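Local coordinates for protein blue-light-activated histidine kinase 2 (Erythrobacter litoralis HTCC2594, PDB 4R38) that senses blue light through a flavin-binding LOV domain, the part described here, and acts as an ATP-dependent histidine kinase involved in light-enhanced bacterial virulence, at residues L22-I28 / Y40-F45; L105-P109 / Y119-I123. All blocks are in the same frame, centred on the assembly; numbering follows the deposited sequence.

Interactions 1 and 2 are two antiparallel pairings within the five-stranded sheet of a PAS-fold LOV domain, and their centres lie about 11 Å apart. They meet along the seam between strands 25-30 and 119-128, where T27 N lies 3.0 Å from G122 O, a probable hydrogen bond, and I28 CG2 packs 3.6 Å from F120 O. Both reach the riboflavin: residues 22-28 / 40-45 through T27, residues 105-109 / 119-123 through L105, M107, F120 and the backbone of residues 120-122. C61, the curated site of flavin attachment, carries no bond to the flavin in this structure. The side chain of F45 is about 4 Å from that of C61. The side chain of L105 is about 7 Å from that of C61.

Interaction 1. Residues L22-I28 / Y40-F45. With RBF (riboflavin), chain E.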
loop_
_atom_site.group_PDB
_atom_site.type_symbol
_atom_site.label_atom_id
_atom_site.label_comp_id
_atom_site.label_asym_id
_atom_site.label_seq_id
_atom_site.Cartn_x
_atom_site.Cartn_y
_atom_site.Cartn_z
ATOM N N LEU A 22 -9.724 7.129 -10.076
ATOM C CA LEU A 22 -9.392 6.332 -11.248
ATOM C C LEU A 22 -9.981 4.925 -11.155
ATOM O O LEU A 22 -10.424 4.499 -10.075
ATOM C CB LEU A 22 -7.867 6.287 -11.349
ATOM C CG LEU A 22 -7.214 7.656 -11.606
ATOM C CD1 LEU A 22 -5.779 7.696 -11.062
ATOM C CD2 LEU A 22 -7.226 7.968 -13.080
ATOM N N PRO A 23 -9.975 4.179 -12.272
ATOM C CA PRO A 23 -10.549 2.824 -12.275
ATOM C C PRO A 23 -9.634 1.761 -11.678
ATOM O O PRO A 23 -9.599 0.612 -12.146
ATOM C CB PRO A 23 -10.752 2.553 -13.774
ATOM C CG PRO A 23 -9.666 3.316 -14.413
ATOM C CD PRO A 23 -9.574 4.593 -13.635
ATOM N N PHE A 24 -8.897 2.144 -10.644
ATOM C CA PHE A 24 -8.020 1.228 -9.965
ATOM C C PHE A 24 -7.623 1.861 -8.645
ATOM O O PHE A 24 -7.535 3.085 -8.518
ATOM C CB PHE A 24 -6.794 0.885 -10.810
ATOM C CG PHE A 24 -6.129 2.077 -11.438
ATOM C CD1 PHE A 24 -5.202 2.830 -10.729
ATOM C CD2 PHE A 24 -6.406 2.432 -12.756
ATOM C CE1 PHE A 24 -4.574 3.940 -11.321
ATOM C CE2 PHE A 24 -5.786 3.532 -13.358
ATOM C CZ PHE A 24 -4.867 4.285 -12.641
ATOM N N SER A 25 -7.425 1.003 -7.661
ATOM C CA SER A 25 -7.036 1.419 -6.306
ATOM C C SER A 25 -5.661 2.065 -6.363
ATOM O O SER A 25 -4.720 1.518 -6.944
ATOM C CB SER A 25 -7.025 0.202 -5.381
ATOM O OG SER A 25 -6.575 0.529 -4.051
ATOM N N LEU A 26 -5.562 3.263 -5.798
ATOM C CA LEU A 26 -4.309 3.993 -5.761
ATOM C C LEU A 26 -4.130 4.617 -4.390
ATOM O O LEU A 26 -5.102 5.058 -3.773
ATOM C CB LEU A 26 -4.307 5.062 -6.846
ATOM C CG LEU A 26 -2.990 5.840 -7.038
ATOM C CD1 LEU A 26 -2.721 6.091 -8.512
ATOM C CD2 LEU A 26 -3.032 7.132 -6.255
ATOM N N THR A 27 -2.879 4.621 -3.927
ATOM C CA THR A 27 -2.510 5.144 -2.621
ATOM C C THR A 27 -1.212 5.925 -2.756
ATOM O O THR A 27 -0.387 5.629 -3.619
ATOM C CB THR A 27 -2.258 4.020 -1.621
ATOM O OG1 THR A 27 -1.181 3.198 -2.092
ATOM C CG2 THR A 27 -3.513 3.160 -1.415
ATOM N N ILE A 28 -1.031 6.946 -1.924
ATOM C CA ILE A 28 0.219 7.683 -1.902
ATOM C C ILE A 28 0.592 7.782 -0.433
ATOM O O ILE A 28 -0.282 8.052 0.382
ATOM C CB ILE A 28 0.077 9.100 -2.477
ATOM C CG1 ILE A 28 -0.335 9.057 -3.971
ATOM C CG2 ILE A 28 1.369 9.907 -2.334
ATOM C CD1 ILE A 28 -0.755 10.387 -4.512
ATOM N N TYR A 40 -3.091 9.840 0.937
ATOM C CA TYR A 40 -4.159 9.804 -0.059
ATOM C C TYR A 40 -4.499 8.374 -0.444
ATOM O O TYR A 40 -3.613 7.539 -0.617
ATOM C CB TYR A 40 -3.737 10.544 -1.330
ATOM C CG TYR A 40 -4.777 10.479 -2.437
ATOM C CD1 TYR A 40 -5.793 11.422 -2.514
ATOM C CD2 TYR A 40 -4.759 9.442 -3.355
ATOM C CE1 TYR A 40 -6.754 11.354 -3.509
ATOM C CE2 TYR A 40 -5.717 9.360 -4.353
ATOM C CZ TYR A 40 -6.707 10.304 -4.417
ATOM O OH TYR A 40 -7.655 10.203 -5.399
ATOM N N VAL A 41 -5.790 8.102 -0.568
ATOM C CA VAL A 41 -6.274 6.868 -1.180
ATOM C C VAL A 41 -7.458 7.329 -2.021
ATOM O O VAL A 41 -8.044 8.382 -1.736
ATOM C CB VAL A 41 -6.692 5.779 -0.145
ATOM C CG1 VAL A 41 -5.547 5.494 0.809
ATOM C CG2 VAL A 41 -7.959 6.174 0.631
ATOM N N ASN A 42 -7.805 6.567 -3.053
ATOM C CA ASN A 42 -8.994 6.882 -3.815
ATOM C C ASN A 42 -10.187 5.972 -3.499
ATOM O O ASN A 42 -10.130 5.058 -2.669
ATOM C CB ASN A 42 -8.684 6.859 -5.316
ATOM C CG ASN A 42 -8.303 5.490 -5.834
ATOM O OD1 ASN A 42 -8.259 4.512 -5.093
ATOM N ND2 ASN A 42 -8.018 5.423 -7.149
ATOM N N ARG A 43 -11.286 6.248 -4.189
ATOM C CA ARG A 43 -12.517 5.512 -3.967
ATOM C C ARG A 43 -12.343 4.027 -4.273
ATOM O O ARG A 43 -12.950 3.192 -3.622
ATOM C CB ARG A 43 -13.627 6.108 -4.844
ATOM C CG ARG A 43 -14.984 5.510 -4.580
ATOM C CD ARG A 43 -16.057 6.143 -5.462
ATOM N NE ARG A 43 -17.340 5.460 -5.299
ATOM C CZ ARG A 43 -18.421 5.694 -6.037
ATOM N NH1 ARG A 43 -18.393 6.603 -7.007
ATOM N NH2 ARG A 43 -19.537 5.010 -5.803
ATOM N N ALA A 44 -11.548 3.682 -5.285
ATOM C CA ALA A 44 -11.316 2.263 -5.597
ATOM C C ALA A 44 -10.630 1.527 -4.438
ATOM O O ALA A 44 -10.887 0.344 -4.208
ATOM C CB ALA A 44 -10.485 2.113 -6.889
ATOM N N PHE A 45 -9.751 2.217 -3.715
ATOM C CA PHE A 45 -9.119 1.638 -2.537
ATOM C C PHE A 45 -10.155 1.375 -1.467
ATOM O O PHE A 45 -10.159 0.319 -0.880
ATOM C CB PHE A 45 -8.057 2.561 -1.976
ATOM C CG PHE A 45 -7.391 2.048 -0.731
ATOM C CD1 PHE A 45 -6.240 1.277 -0.820
ATOM C CD2 PHE A 45 -7.921 2.327 0.517
ATOM C CE1 PHE A 45 -5.611 0.816 0.323
ATOM C CE2 PHE A 45 -7.301 1.875 1.664
ATOM C CZ PHE A 45 -6.146 1.112 1.571
HETATM N N1 RBF E . 1.010 -3.265 2.172
HETATM C C2 RBF E . -0.086 -4.065 2.105
HETATM O O2 RBF E . -0.151 -5.063 2.798
HETATM N N3 RBF E . -1.101 -3.742 1.248
HETATM C C4 RBF E . -1.099 -2.599 0.527
HETATM O O4 RBF E . -2.045 -2.323 -0.246
HETATM C C4A RBF E . -0.003 -1.705 0.628
HETATM N N5 RBF E . 0.053 -0.518 -0.029
HETATM C C5A RBF E . 1.111 0.298 0.113
HETATM C C6 RBF E . 1.207 1.539 -0.577
HETATM C C7 RBF E . 2.298 2.390 -0.415
HETATM C C7M RBF E . 2.285 3.711 -1.225
HETATM C C8 RBF E . 3.343 2.009 0.425
HETATM C C8M RBF E . 4.600 2.847 0.665
HETATM C C9 RBF E . 3.279 0.814 1.087
HETATM C C9A RBF E . 2.177 -0.080 0.954
HETATM N N10 RBF E . 2.143 -1.263 1.673
HETATM C C10 RBF E . 1.051 -2.104 1.515
HETATM C "C1'" RBF E . 3.255 -1.738 2.497
HETATM C "C2'" RBF E . 3.220 -1.399 3.983
HETATM O "O2'" RBF E . 2.732 -0.126 4.117
HETATM C "C3'" RBF E . 4.634 -1.498 4.547
HETATM O "O3'" RBF E . 5.453 -0.533 3.949
HETATM C "C4'" RBF E . 5.253 -2.870 4.291
HETATM O "O4'" RBF E . 4.494 -3.890 4.886
HETATM C "C5'" RBF E . 6.677 -2.929 4.831
HETATM O "O5'" RBF E . 6.683 -2.654 6.221
HETATM O O HOH W 1 -11.151 5.277 -7.622
#
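N42 OD1 is gripped by two backbone N-H groups, L26 N and F45 N, each 3.1 Å away and approaching from opposite faces of the amide plane. In this PAS fold N42 leaves the edge strand 38-41 of the first beta hairpin and serves as N-cap of helix 43-49, with the bond from F45 N as the capping bond. L26 N sits well above the carbonyl plane, 46° out of it, rather than on a lone pair. The other end of the amide is held as well: ND2 donates a short, straight bond to F24 O at 2.8 Å, and the acceptor lies nearly in the amide plane. With CG between the backbone N and the carbonyl carbon (chi1 65°), the group turns across to residues 24-26, and these three bonds together fix its rotation. Its own backbone N bonds to L26 O, which continues the strand pairing of I28 N with Y40 O.

Hydrophobic packing follows the two faces of the hairpin. On one, L26 CD2 meets the Y40 ring at CE2, the two side chains crossing at about a right angle. On the other, T27 CG2 approaches F45 CD1 of the helix to 3.4 Å, while V41 CG1 lies over one face of that ring toward its rim. S25 OG is at the ring's edge, with its hydrogen-bonding partner Q124 on the neighbouring strand. T27 OG1, also bonded to Q124, ends 3.3 Å from riboflavin C6.

Interaction 2. Residues L105-P109 / Y119-I123; sequences LLMGP and YFVGI. With RBF (riboflavin), chain E.
The F120 ring lies flat against the backbone of the opposite strand: G108 C and P109 N sit over the centre of one face, and G108 CA makes a CH-pi contact 3.9 Å from the ring centroid. P109 runs side by side with F120, its CD 3.9 Å from CZ. M107 comes to the same ring differently, with SD near the ring plane at the edge, a Met-aromatic contact 5.4 Å from the centroid. The methionine chain is extended about CB-CG (chi2 174°), which holds its sulfur out from the sheet toward the isoalloxazine, 3.4 Å from riboflavin C8.

These residues belong to the antiparallel hairpin of strands 100-109 and 119-128, a part of the LOV sheet that lines one side of the flavin. Paired backbone bonds join L106 with I123 and G108 with V121. Between them, M107 faces G122 in a non-hydrogen-bonded pair with the CA atoms just 3.9 Å apart; M107 CB packs 3.6 Å from G122 CA, a close approach made possible where G122 has no side chain.

Away from the flavin, the side chains of L106 and I123 cross obliquely, touching through L106 CD1 and I123 CG1. On the flavin side, both branches of L105 meet the isoalloxazine, CD2 near C4A and C10, while CD1 lies 3.4 Å from riboflavin N5 and 3.5 Å from I123 O.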
loop_
_atom_site.group_PDB
_atom_site.type_symbol
_atom_site.label_atom_id
_atom_site.label_comp_id
_atom_site.label_asym_id
_atom_site.label_seq_id
_atom_site.Cartn_x
_atom_site.Cartn_y
_atom_site.Cartn_z
ATOM N N LEU A 105 0.377 -5.800 -5.396
ATOM C CA LEU A 105 0.773 -4.435 -5.139
ATOM C C LEU A 105 1.947 -4.068 -6.045
ATOM O O LEU A 105 2.902 -4.832 -6.179
ATOM C CB LEU A 105 1.177 -4.323 -3.660
ATOM C CG LEU A 105 1.726 -3.012 -3.111
ATOM C CD1 LEU A 105 0.708 -1.879 -3.101
ATOM C CD2 LEU A 105 2.242 -3.259 -1.684
ATOM N N LEU A 106 1.852 -2.918 -6.692
ATOM C CA LEU A 106 2.957 -2.342 -7.444
ATOM C C LEU A 106 3.185 -0.965 -6.887
ATOM O O LEU A 106 2.279 -0.140 -6.899
ATOM C CB LEU A 106 2.632 -2.195 -8.934
ATOM C CG LEU A 106 2.375 -3.482 -9.676
ATOM C CD1 LEU A 106 0.911 -3.845 -9.572
ATOM C CD2 LEU A 106 2.774 -3.292 -11.129
ATOM N N MET A 107 4.392 -0.682 -6.435
ATOM C CA MET A 107 4.633 0.638 -5.903
ATOM C C MET A 107 6.052 1.090 -6.148
ATOM O O MET A 107 6.902 0.334 -6.610
ATOM C CB MET A 107 4.293 0.657 -4.407
ATOM C CG MET A 107 5.265 -0.116 -3.591
ATOM S SD MET A 107 5.014 -0.005 -1.815
ATOM C CE MET A 107 6.477 -0.820 -1.181
ATOM N N GLY A 108 6.273 2.368 -5.895
ATOM C CA GLY A 108 7.564 2.971 -6.100
ATOM C C GLY A 108 7.510 4.469 -5.878
ATOM O O GLY A 108 6.472 5.026 -5.523
ATOM N N PRO A 109 8.648 5.125 -6.074
ATOM C CA PRO A 109 8.736 6.573 -5.899
ATOM C C PRO A 109 7.731 7.274 -6.799
ATOM O O PRO A 109 7.596 6.925 -7.988
ATOM C CB PRO A 109 10.157 6.897 -6.360
ATOM C CG PRO A 109 10.907 5.637 -6.187
ATOM C CD PRO A 109 9.933 4.543 -6.493
ATOM N N TYR A 119 7.833 10.752 -1.415
ATOM C CA TYR A 119 6.537 10.138 -1.637
ATOM C C TYR A 119 6.639 8.834 -2.412
ATOM O O TYR A 119 7.441 8.704 -3.339
ATOM C CB TYR A 119 5.644 11.091 -2.431
ATOM C CG TYR A 119 5.389 12.428 -1.753
ATOM C CD1 TYR A 119 4.426 12.551 -0.745
ATOM C CD2 TYR A 119 6.131 13.542 -2.093
ATOM C CE1 TYR A 119 4.191 13.793 -0.142
ATOM C CE2 TYR A 119 5.903 14.763 -1.505
ATOM C CZ TYR A 119 4.948 14.880 -0.512
ATOM O OH TYR A 119 4.741 16.117 0.077
ATOM N N PHE A 120 5.772 7.907 -2.047
ATOM C CA PHE A 120 5.677 6.622 -2.728
ATOM C C PHE A 120 4.246 6.517 -3.185
ATOM O O PHE A 120 3.333 6.906 -2.467
ATOM C CB PHE A 120 6.019 5.474 -1.784
ATOM C CG PHE A 120 7.302 4.752 -2.124
ATOM C CD1 PHE A 120 7.294 3.397 -2.393
ATOM C CD2 PHE A 120 8.506 5.427 -2.155
ATOM C CE1 PHE A 120 8.464 2.740 -2.714
ATOM C CE2 PHE A 120 9.683 4.762 -2.484
ATOM C CZ PHE A 120 9.654 3.427 -2.747
ATOM N N VAL A 121 4.059 5.973 -4.382
ATOM C CA VAL A 121 2.740 5.687 -4.903
ATOM C C VAL A 121 2.646 4.202 -5.141
ATOM O O VAL A 121 3.643 3.558 -5.490
ATOM C CB VAL A 121 2.457 6.450 -6.253
ATOM C CG1 VAL A 121 3.451 6.062 -7.344
ATOM C CG2 VAL A 121 1.024 6.206 -6.737
ATOM N N GLY A 122 1.451 3.661 -4.919
ATOM C CA GLY A 122 1.181 2.244 -5.104
ATOM C C GLY A 122 -0.196 2.028 -5.720
ATOM O O GLY A 122 -1.129 2.796 -5.459
ATOM N N ILE A 123 -0.317 1.012 -6.570
ATOM C CA ILE A 123 -1.633 0.537 -6.968
ATOM C C ILE A 123 -1.816 -0.868 -6.442
ATOM O O ILE A 123 -0.838 -1.609 -6.248
ATOM C CB ILE A 123 -1.862 0.562 -8.493
ATOM C CG1 ILE A 123 -0.840 -0.324 -9.200
ATOM C CG2 ILE A 123 -1.818 1.998 -8.978
ATOM C CD1 ILE A 123 -1.120 -0.474 -10.675
HETATM N N1 RBF E . 1.010 -3.265 2.172
HETATM C C2 RBF E . -0.086 -4.065 2.105
HETATM O O2 RBF E . -0.151 -5.063 2.798
HETATM N N3 RBF E . -1.101 -3.742 1.248
HETATM C C4 RBF E . -1.099 -2.599 0.527
HETATM O O4 RBF E . -2.045 -2.323 -0.246
HETATM C C4A RBF E . -0.003 -1.705 0.628
HETATM N N5 RBF E . 0.053 -0.518 -0.029
HETATM C C5A RBF E . 1.111 0.298 0.113
HETATM C C6 RBF E . 1.207 1.539 -0.577
HETATM C C7 RBF E . 2.298 2.390 -0.415
HETATM C C7M RBF E . 2.285 3.711 -1.225
HETATM C C8 RBF E . 3.343 2.009 0.425
HETATM C C8M RBF E . 4.600 2.847 0.665
HETATM C C9 RBF E . 3.279 0.814 1.087
HETATM C C9A RBF E . 2.177 -0.080 0.954
HETATM N N10 RBF E . 2.143 -1.263 1.673
HETATM C C10 RBF E . 1.051 -2.104 1.515
HETATM C "C1'" RBF E . 3.255 -1.738 2.497
HETATM C "C2'" RBF E . 3.220 -1.399 3.983
HETATM O "O2'" RBF E . 2.732 -0.126 4.117
HETATM C "C3'" RBF E . 4.634 -1.498 4.547
HETATM O "O3'" RBF E . 5.453 -0.533 3.949
HETATM C "C4'" RBF E . 5.253 -2.870 4.291
HETATM O "O4'" RBF E . 4.494 -3.890 4.886
HETATM C "C5'" RBF E . 6.677 -2.929 4.831
HETATM O "O5'" RBF E . 6.683 -2.654 6.221
#